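Local coordinates for protein poly-gamma-glutamate hydrolase (Bacillus phage phiNIT1, PDB 3A9L) that is a zinc-dependent peptidase that hydrolyses the gamma-glutamyl linkages of bacterial poly-gamma-glutamate, at residues 93-102 and 153-164; 60-68 and 84-92. One frame throughout, in Å; residues are numbered along the deposited sequence.

Interaction 1 of 2, residues 93-102 and 153-164; sequences LSKHTDAVSF and VNRCASGKGVQL
Leu93, near the end of helix 87-94, lies against Arg155 and Cys156 of a turn whose chain runs on as the parallel neighbour of strand 98-105 in the mixed sheet of this open alpha/beta fold. Its CB sits beside Arg155 O, CD1 reaches the CB of Cys156 at 3.9 Å, and its carbonyl receives a CA-H...O contact from Cys156. After the helix the two backbones join directly: His96 O accepts from Ala157 N at 2.7 Å, close to linear (167°). Thr97 O is gripped twice by one residue, through Ser158 N and through Ser158 OG, the latter 2.6 Å away and nearly along the C=O axis. Ser158 can do both because its hydroxyl is held between its own N and carbonyl carbon (chi1 69°), on the side of the amide. A water donates to Asp98 OD1 and Ser158 OG and accepts from Lys160 NZ, while Asp98 OD2 turns to Tyr207. Ala99 fits its methyl between Cys156 CB and Val153 CG2, and its carbonyl receives Val162 N at 3.0 Å, opening the parallel pairing. Val100, on the same face of the sheet as Val162, Leu164 and Phe102, takes Leu164 CD1 against its CG1 (3.5 Å). Next, Ser101 spans Val162 O and Leu164 N through its own N and O. The Phe102 ring is met obliquely by Leu164 CD2, under helices 48-59 and 120-132. The other face carries Ser101 and Gln163, the latter about 6 Å from the zinc ion by its side chain. There Ser101 OG packs on Gln163 CA and donates to a water 2.9 Å away, which in turn donates to Gln163 OE1, an oxygen that also accepts from Asn151 ND2.

Interaction 2 of 2, residues 60-68 and 84-92; sequences GGSLYLFQG and FDEPMAVCM
Tyr64 lays one ring face against the methyl of Ala89, whose CB stands 3.8 Å from the ring centroid and 27° off the normal, a CH-pi contact displaced toward the hydroxyl end, with CZ the nearest ring atom. The setting is alpha/beta packing: helical residues 87-92 run nearly antiparallel to strand 62-68 across one face of the sheet, the short axes 9.5 Å apart at closest approach. With CG anti to the backbone N (chi1 170°), the tyrosine reaches from the strand to the start of the helix, where its OH donates to Glu86 OE1 in a very short bond of 2.5 Å. The carboxylate plane is nearly parallel to the ring (8°) but stepped slightly off it, with OE1 near the ring edge. Glu86 is the helix N-cap. A bend at chi2 folds its carboxylate back over the first turn, so that OE1 accepts from Ala89 N at 2.8 Å and OE2 from Met88 N at 2.9 Å, both donors standing well above the carboxylate plane. Beside this cap, Phe84 turns its edge to the face of Phe66 in an offset edge-to-face pair, centroids 5.7 Å apart; its CZ also meets Phe66 CB and the Tyr64 hydroxyl. Ile10 of helix 10-16 packs on both phenylalanines and on Glu86. At the far end, the doubly bent Met92 brings CE to Ser62 CB and Leu63 O, while Met88 and Met92 also pack against Met92 and Met88 of the second subunit. Three donors thus converge on one buried carboxylate, two of them amides of the helix's first turn; this grip fixes its rotation, and together with the helix N-terminus would probably favour the ionised form of Glu86.

From the N terminus, the chain first enters interaction 2: strand 62-68 leads into a 15-residue excursion without helix or strand, and the contact closes this short loop when 84-92 returns as the beginning of helix 87-94. Interaction 1 opens at the end of the same helix and closes a longer loop of 50 residues, which includes helix 120-132 and strand 113-116. The two loops follow in series, neither nested nor crossed. Helix 87-94 is therefore shared: residues from its N-cap to Met92 pack on strand 62-68, and Leu93 at its end meets the 153-164 region. A probable hydrogen bond from His96 to Ser62 joins the contacts directly, and Arg155 packs on Val90.

Interaction 1 of 2, residues 93-102 and 153-164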
loop_
_atom_site.group_PDB
_atom_site.type_symbol
_atom_site.label_atom_id
_atom_site.label_comp_id
_atom_site.label_asym_id
_atom_site.label_seq_id
_atom_site.Cartn_x
_atom_site.Cartn_y
_atom_site.Cartn_z
ATOM N N LEU A 93 1.923 -12.181 3.152
ATOM C CA LEU A 93 2.818 -13.335 2.977
ATOM C C LEU A 93 2.066 -14.586 2.533
ATOM O O LEU A 93 2.494 -15.260 1.585
ATOM C CB LEU A 93 3.665 -13.603 4.232
ATOM C CG LEU A 93 5.021 -12.860 4.271
ATOM C CD1 LEU A 93 5.934 -13.534 3.302
ATOM C CD2 LEU A 93 4.879 -11.373 3.919
ATOM N N SER A 94 0.939 -14.864 3.189
ATOM C CA SER A 94 0.153 -16.069 2.965
ATOM C C SER A 94 -0.482 -16.133 1.590
ATOM O O SER A 94 -0.934 -17.212 1.169
ATOM C CB SER A 94 -0.965 -16.178 4.002
ATOM O OG SER A 94 -1.977 -15.222 3.680
ATOM N N LYS A 95 -0.548 -14.982 0.923
ATOM C CA LYS A 95 -1.148 -14.856 -0.417
ATOM C C LYS A 95 -0.116 -14.947 -1.557
ATOM O O LYS A 95 -0.440 -14.815 -2.751
ATOM C CB LYS A 95 -1.953 -13.549 -0.497
ATOM C CG LYS A 95 -3.075 -13.404 0.530
ATOM C CD LYS A 95 -4.048 -14.579 0.491
ATOM C CE LYS A 95 -5.367 -14.240 1.200
ATOM N NZ LYS A 95 -5.160 -13.490 2.468
ATOM N N HIS A 96 1.137 -15.201 -1.186
ATOM C CA HIS A 96 2.201 -15.331 -2.176
ATOM C C HIS A 96 2.975 -16.622 -2.014
ATOM O O HIS A 96 3.347 -17.014 -0.904
ATOM C CB HIS A 96 3.184 -14.171 -2.091
ATOM C CG HIS A 96 2.558 -12.847 -2.334
ATOM N ND1 HIS A 96 1.836 -12.181 -1.374
ATOM C CD2 HIS A 96 2.544 -12.059 -3.433
ATOM C CE1 HIS A 96 1.399 -11.039 -1.874
ATOM N NE2 HIS A 96 1.802 -10.951 -3.126
ATOM N N THR A 97 3.252 -17.258 -3.145
ATOM C CA THR A 97 4.091 -18.451 -3.143
ATOM C C THR A 97 5.460 -18.220 -2.549
ATOM O O THR A 97 5.919 -19.014 -1.731
ATOM C CB THR A 97 4.296 -18.978 -4.554
ATOM O OG1 THR A 97 3.016 -19.064 -5.184
ATOM C CG2 THR A 97 4.973 -20.402 -4.527
ATOM N N ASP A 98 6.104 -17.146 -3.002
ATOM C CA ASP A 98 7.478 -16.867 -2.687
ATOM C C ASP A 98 7.571 -15.523 -1.997
ATOM O O ASP A 98 6.672 -14.695 -2.126
ATOM C CB ASP A 98 8.327 -16.887 -3.962
ATOM C CG ASP A 98 8.385 -18.264 -4.599
ATOM O OD1 ASP A 98 8.764 -19.236 -3.911
ATOM O OD2 ASP A 98 8.046 -18.401 -5.788
ATOM N N ALA A 99 8.667 -15.312 -1.267
ATOM C CA ALA A 99 8.917 -14.048 -0.596
ATOM C C ALA A 99 10.407 -13.817 -0.466
ATOM O O ALA A 99 11.165 -14.747 -0.161
ATOM C CB ALA A 99 8.254 -14.027 0.798
ATOM N N VAL A 100 10.814 -12.593 -0.760
ATOM C CA VAL A 100 12.192 -12.138 -0.518
ATOM C C VAL A 100 12.189 -10.945 0.450
ATOM O O VAL A 100 11.584 -9.900 0.171
ATOM C CB VAL A 100 12.888 -11.775 -1.845
ATOM C CG1 VAL A 100 14.255 -11.180 -1.596
ATOM C CG2 VAL A 100 13.038 -12.996 -2.728
ATOM N N SER A 101 12.890 -11.070 1.578
ATOM C CA SER A 101 12.860 -9.996 2.598
ATOM C C SER A 101 14.169 -9.217 2.559
ATOM O O SER A 101 15.184 -9.779 2.245
ATOM C CB SER A 101 12.654 -10.562 3.983
ATOM O OG SER A 101 13.709 -11.431 4.355
ATOM N N PHE A 102 14.135 -7.930 2.868
ATOM C CA PHE A 102 15.352 -7.126 2.817
ATOM C C PHE A 102 15.678 -6.485 4.177
ATOM O O PHE A 102 14.871 -5.745 4.731
ATOM C CB PHE A 102 15.245 -6.046 1.736
ATOM C CG PHE A 102 15.062 -6.590 0.338
ATOM C CD1 PHE A 102 13.803 -7.008 -0.116
ATOM C CD2 PHE A 102 16.146 -6.697 -0.513
ATOM C CE1 PHE A 102 13.633 -7.522 -1.428
ATOM C CE2 PHE A 102 15.990 -7.187 -1.819
ATOM C CZ PHE A 102 14.737 -7.616 -2.261
ATOM N N VAL A 153 9.668 -14.136 6.572
ATOM C CA VAL A 153 9.949 -14.528 5.179
ATOM C C VAL A 153 9.566 -15.975 4.806
ATOM O O VAL A 153 9.145 -16.218 3.674
ATOM C CB VAL A 153 11.419 -14.212 4.717
ATOM C CG1 VAL A 153 12.310 -15.375 5.003
ATOM C CG2 VAL A 153 11.441 -13.924 3.212
ATOM N N ASN A 154 9.650 -16.918 5.753
ATOM C CA ASN A 154 9.240 -18.322 5.489
ATOM C C ASN A 154 7.750 -18.578 5.770
ATOM O O ASN A 154 7.290 -19.755 5.829
ATOM C CB ASN A 154 10.074 -19.291 6.340
ATOM C CG ASN A 154 11.574 -19.177 6.072
ATOM O OD1 ASN A 154 12.023 -18.962 4.922
ATOM N ND2 ASN A 154 12.367 -19.266 7.161
ATOM N N ARG A 155 6.994 -17.494 5.952
ATOM C CA ARG A 155 5.567 -17.639 6.172
ATOM C C ARG A 155 4.789 -17.208 4.922
ATOM O O ARG A 155 3.588 -16.937 4.994
ATOM C CB ARG A 155 5.112 -16.877 7.408
ATOM C CG ARG A 155 5.871 -17.278 8.672
ATOM C CD ARG A 155 5.363 -16.476 9.827
ATOM N NE ARG A 155 3.948 -16.747 10.078
ATOM C CZ ARG A 155 3.195 -16.033 10.908
ATOM N NH1 ARG A 155 3.718 -15.017 11.594
ATOM N NH2 ARG A 155 1.920 -16.360 11.077
ATOM N N CYS A 156 5.476 -17.167 3.784
ATOM C CA CYS A 156 4.786 -17.178 2.480
ATOM C C CYS A 156 4.089 -18.547 2.324
ATOM O O CYS A 156 4.199 -19.421 3.198
ATOM C CB CYS A 156 5.744 -16.864 1.328
ATOM S SG CYS A 156 7.153 -17.990 1.283
ATOM N N ALA A 157 3.326 -18.699 1.247
ATOM C CA ALA A 157 2.525 -19.885 1.048
ATOM C C ALA A 157 3.374 -21.149 0.925
ATOM O O ALA A 157 2.998 -22.208 1.430
ATOM C CB ALA A 157 1.601 -19.724 -0.152
ATOM N N SER A 158 4.528 -21.022 0.278
ATOM C CA SER A 158 5.395 -22.168 0.059
ATOM C C SER A 158 6.083 -22.547 1.380
ATOM O O SER A 158 6.528 -23.691 1.546
ATOM C CB SER A 158 6.397 -21.894 -1.065
ATOM O OG SER A 158 7.359 -20.911 -0.656
ATOM N N GLY A 159 6.105 -21.615 2.333
ATOM C CA GLY A 159 6.825 -21.802 3.597
ATOM C C GLY A 159 8.353 -21.707 3.474
ATOM O O GLY A 159 9.083 -22.113 4.384
ATOM N N LYS A 160 8.839 -21.196 2.344
ATOM C CA LYS A 160 10.271 -21.143 2.050
ATOM C C LYS A 160 10.616 -19.789 1.432
ATOM O O LYS A 160 10.316 -19.543 0.255
ATOM C CB LYS A 160 10.651 -22.247 1.061
ATOM C CG LYS A 160 10.354 -23.660 1.473
ATOM C CD LYS A 160 10.753 -24.637 0.364
ATOM C CE LYS A 160 10.134 -24.278 -0.989
ATOM N NZ LYS A 160 11.083 -23.572 -1.926
ATOM N N GLY A 161 11.243 -18.910 2.217
ATOM C CA GLY A 161 11.527 -17.554 1.786
ATOM C C GLY A 161 13.028 -17.322 1.646
ATOM O O GLY A 161 13.799 -18.238 1.872
ATOM N N VAL A 162 13.434 -16.111 1.244
ATOM C CA VAL A 162 14.865 -15.794 1.102
ATOM C C VAL A 162 15.113 -14.480 1.805
ATOM O O VAL A 162 14.548 -13.446 1.438
ATOM C CB VAL A 162 15.307 -15.617 -0.375
ATOM C CG1 VAL A 162 16.702 -14.986 -0.472
ATOM C CG2 VAL A 162 15.250 -16.926 -1.136
ATOM N N GLN A 163 15.997 -14.508 2.781
ATOM C CA GLN A 163 16.304 -13.334 3.543
ATOM C C GLN A 163 17.650 -12.719 3.091
ATOM O O GLN A 163 18.678 -13.427 3.016
ATOM C CB GLN A 163 16.359 -13.695 5.042
ATOM C CG GLN A 163 16.694 -12.485 5.884
ATOM C CD GLN A 163 16.827 -12.795 7.364
ATOM O OE1 GLN A 163 15.931 -12.502 8.123
ATOM N NE2 GLN A 163 17.976 -13.368 7.775
ATOM N N LEU A 164 17.662 -11.413 2.818
ATOM C CA LEU A 164 18.930 -10.723 2.594
ATOM C C LEU A 164 19.264 -9.809 3.758
ATOM O O LEU A 164 18.465 -9.000 4.157
ATOM C CB LEU A 164 18.945 -9.899 1.290
ATOM C CG LEU A 164 18.903 -10.618 -0.071
ATOM C CD1 LEU A 164 17.557 -11.270 -0.319
ATOM C CD2 LEU A 164 19.211 -9.627 -1.206
HETATM O O HOH W 1 10.433 -17.919 -1.566
HETATM O O HOH W 2 9.150 -21.526 -2.420
HETATM O O HOH W 3 13.362 -11.822 7.163
#

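Interaction 2 of 2, residues 60-68 and 84-92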
loop_
_atom_site.group_PDB
_atom_site.type_symbol
_atom_site.label_atom_id
_atom_site.label_comp_id
_atom_site.label_asym_id
_atom_site.label_seq_id
_atom_site.Cartn_x
_atom_site.Cartn_y
_atom_site.Cartn_z
ATOM N N GLY A 60 7.673 -6.069 -11.027
ATOM C CA GLY A 60 6.213 -6.126 -10.862
ATOM C C GLY A 60 5.808 -7.042 -9.705
ATOM O O GLY A 60 4.674 -7.500 -9.625
ATOM N N GLY A 61 6.765 -7.341 -8.815
ATOM C CA GLY A 61 6.485 -8.087 -7.594
ATOM C C GLY A 61 5.580 -7.258 -6.707
ATOM O O GLY A 61 5.497 -6.055 -6.898
ATOM N N SER A 62 4.847 -7.902 -5.790
ATOM C CA SER A 62 4.125 -7.165 -4.754
ATOM C C SER A 62 5.160 -6.579 -3.768
ATOM O O SER A 62 6.332 -7.008 -3.743
ATOM C CB SER A 62 3.136 -8.048 -3.982
ATOM O OG SER A 62 2.178 -8.701 -4.792
ATOM N N LEU A 63 4.710 -5.593 -2.994
ATOM C CA LEU A 63 5.527 -4.823 -2.068
ATOM C C LEU A 63 4.820 -4.751 -0.727
ATOM O O LEU A 63 3.590 -4.630 -0.661
ATOM C CB LEU A 63 5.723 -3.393 -2.618
ATOM C CG LEU A 63 6.307 -2.231 -1.800
ATOM C CD1 LEU A 63 6.977 -1.170 -2.698
ATOM C CD2 LEU A 63 5.283 -1.578 -0.855
ATOM N N TYR A 64 5.605 -4.815 0.349
ATOM C CA TYR A 64 5.105 -4.480 1.684
ATOM C C TYR A 64 6.255 -3.854 2.408
ATOM O O TYR A 64 7.355 -4.391 2.318
ATOM C CB TYR A 64 4.683 -5.728 2.444
ATOM C CG TYR A 64 4.401 -5.446 3.906
ATOM C CD1 TYR A 64 5.440 -5.459 4.853
ATOM C CD2 TYR A 64 3.125 -5.168 4.341
ATOM C CE1 TYR A 64 5.199 -5.211 6.160
ATOM C CE2 TYR A 64 2.869 -4.929 5.670
ATOM C CZ TYR A 64 3.906 -4.941 6.561
ATOM O OH TYR A 64 3.685 -4.678 7.872
ATOM N N LEU A 65 6.002 -2.751 3.126
ATOM C CA LEU A 65 7.034 -2.069 3.940
ATOM C C LEU A 65 6.486 -1.571 5.260
ATOM O O LEU A 65 5.563 -0.755 5.276
ATOM C CB LEU A 65 7.543 -0.834 3.205
ATOM C CG LEU A 65 8.194 -0.908 1.858
ATOM C CD1 LEU A 65 8.388 0.503 1.402
ATOM C CD2 LEU A 65 9.550 -1.645 1.961
ATOM N N PHE A 66 7.043 -2.040 6.368
ATOM C CA PHE A 66 6.737 -1.447 7.683
ATOM C C PHE A 66 7.862 -0.489 7.941
ATOM O O PHE A 66 9.011 -0.919 8.083
ATOM C CB PHE A 66 6.657 -2.519 8.795
ATOM C CG PHE A 66 6.251 -1.976 10.140
ATOM C CD1 PHE A 66 7.233 -1.512 11.038
ATOM C CD2 PHE A 66 4.916 -1.956 10.544
ATOM C CE1 PHE A 66 6.878 -0.988 12.283
ATOM C CE2 PHE A 66 4.561 -1.442 11.789
ATOM C CZ PHE A 66 5.549 -0.962 12.663
ATOM N N GLN A 67 7.541 0.811 7.938
ATOM C CA GLN A 67 8.576 1.861 7.847
ATOM C C GLN A 67 8.676 2.688 9.117
ATOM O O GLN A 67 7.654 3.187 9.582
ATOM C CB GLN A 67 8.238 2.835 6.696
ATOM C CG GLN A 67 8.328 2.273 5.263
ATOM C CD GLN A 67 8.477 3.385 4.221
ATOM O OE1 GLN A 67 9.529 3.526 3.608
ATOM N NE2 GLN A 67 7.462 4.216 4.081
ATOM N N GLY A 68 9.899 2.842 9.653
ATOM C CA GLY A 68 10.182 3.886 10.648
ATOM C C GLY A 68 10.252 5.276 10.030
ATOM O O GLY A 68 10.828 5.451 8.952
ATOM N N PHE A 84 7.684 -10.887 14.177
ATOM C CA PHE A 84 7.045 -9.815 13.440
ATOM C C PHE A 84 5.746 -10.347 12.938
ATOM O O PHE A 84 5.683 -11.309 12.160
ATOM C CB PHE A 84 7.923 -9.287 12.310
ATOM C CG PHE A 84 7.315 -8.110 11.575
ATOM C CD1 PHE A 84 6.456 -8.319 10.508
ATOM C CD2 PHE A 84 7.608 -6.812 11.956
ATOM C CE1 PHE A 84 5.906 -7.262 9.829
ATOM C CE2 PHE A 84 7.054 -5.743 11.285
ATOM C CZ PHE A 84 6.227 -5.965 10.216
ATOM N N ASP A 85 4.702 -9.701 13.416
ATOM C CA ASP A 85 3.367 -10.243 13.270
ATOM C C ASP A 85 2.349 -9.198 12.788
ATOM O O ASP A 85 1.164 -9.379 12.967
ATOM C CB ASP A 85 2.928 -10.919 14.594
ATOM C CG ASP A 85 2.575 -9.923 15.699
ATOM O OD1 ASP A 85 3.119 -8.821 15.713
ATOM O OD2 ASP A 85 1.763 -10.274 16.584
ATOM N N GLU A 86 2.809 -8.130 12.144
ATOM C CA GLU A 86 1.876 -7.117 11.663
ATOM C C GLU A 86 0.810 -7.844 10.818
ATOM O O GLU A 86 1.148 -8.577 9.871
ATOM C CB GLU A 86 2.631 -6.042 10.891
ATOM C CG GLU A 86 1.862 -4.760 10.624
ATOM C CD GLU A 86 0.900 -4.944 9.496
ATOM O OE1 GLU A 86 1.359 -5.363 8.414
ATOM O OE2 GLU A 86 -0.319 -4.772 9.730
ATOM N N PRO A 87 -0.476 -7.677 11.164
ATOM C CA PRO A 87 -1.451 -8.534 10.504
ATOM C C PRO A 87 -1.537 -8.389 8.974
ATOM O O PRO A 87 -1.811 -9.367 8.277
ATOM C CB PRO A 87 -2.780 -8.139 11.180
ATOM C CG PRO A 87 -2.531 -6.839 11.779
ATOM C CD PRO A 87 -1.108 -6.945 12.267
ATOM N N MET A 88 -1.276 -7.196 8.451
ATOM C CA MET A 88 -1.392 -7.038 7.013
ATOM C C MET A 88 -0.266 -7.774 6.291
ATOM O O MET A 88 -0.521 -8.418 5.274
ATOM C CB MET A 88 -1.510 -5.579 6.624
ATOM C CG MET A 88 -2.814 -4.977 7.043
ATOM S SD MET A 88 -3.033 -3.426 6.189
ATOM C CE MET A 88 -1.687 -2.493 6.935
ATOM N N ALA A 89 0.952 -7.686 6.848
ATOM C CA ALA A 89 2.122 -8.451 6.437
ATOM C C ALA A 89 1.845 -9.965 6.354
ATOM O O ALA A 89 2.047 -10.575 5.314
ATOM C CB ALA A 89 3.292 -8.183 7.404
ATOM N N VAL A 90 1.352 -10.532 7.452
ATOM C CA VAL A 90 1.003 -11.942 7.561
ATOM C C VAL A 90 -0.068 -12.344 6.551
ATOM O O VAL A 90 -0.031 -13.451 6.011
ATOM C CB VAL A 90 0.473 -12.261 8.976
ATOM C CG1 VAL A 90 0.140 -13.727 9.132
ATOM C CG2 VAL A 90 1.476 -11.812 10.047
ATOM N N CYS A 91 -1.032 -11.462 6.319
ATOM C CA CYS A 91 -2.029 -11.725 5.300
ATOM C C CYS A 91 -1.321 -11.729 3.926
ATOM O O CYS A 91 -1.460 -12.660 3.153
ATOM C CB CYS A 91 -3.173 -10.716 5.402
ATOM S SG CYS A 91 -4.597 -11.093 4.396
ATOM N N MET A 92 -0.533 -10.707 3.634
ATOM C CA MET A 92 0.197 -10.637 2.366
ATOM C C MET A 92 1.098 -11.856 2.159
ATOM O O MET A 92 1.017 -12.533 1.142
ATOM C CB MET A 92 1.020 -9.343 2.289
ATOM C CG MET A 92 0.180 -8.128 2.027
ATOM S SD MET A 92 -0.416 -8.164 0.314
ATOM C CE MET A 92 1.041 -7.770 -0.612
#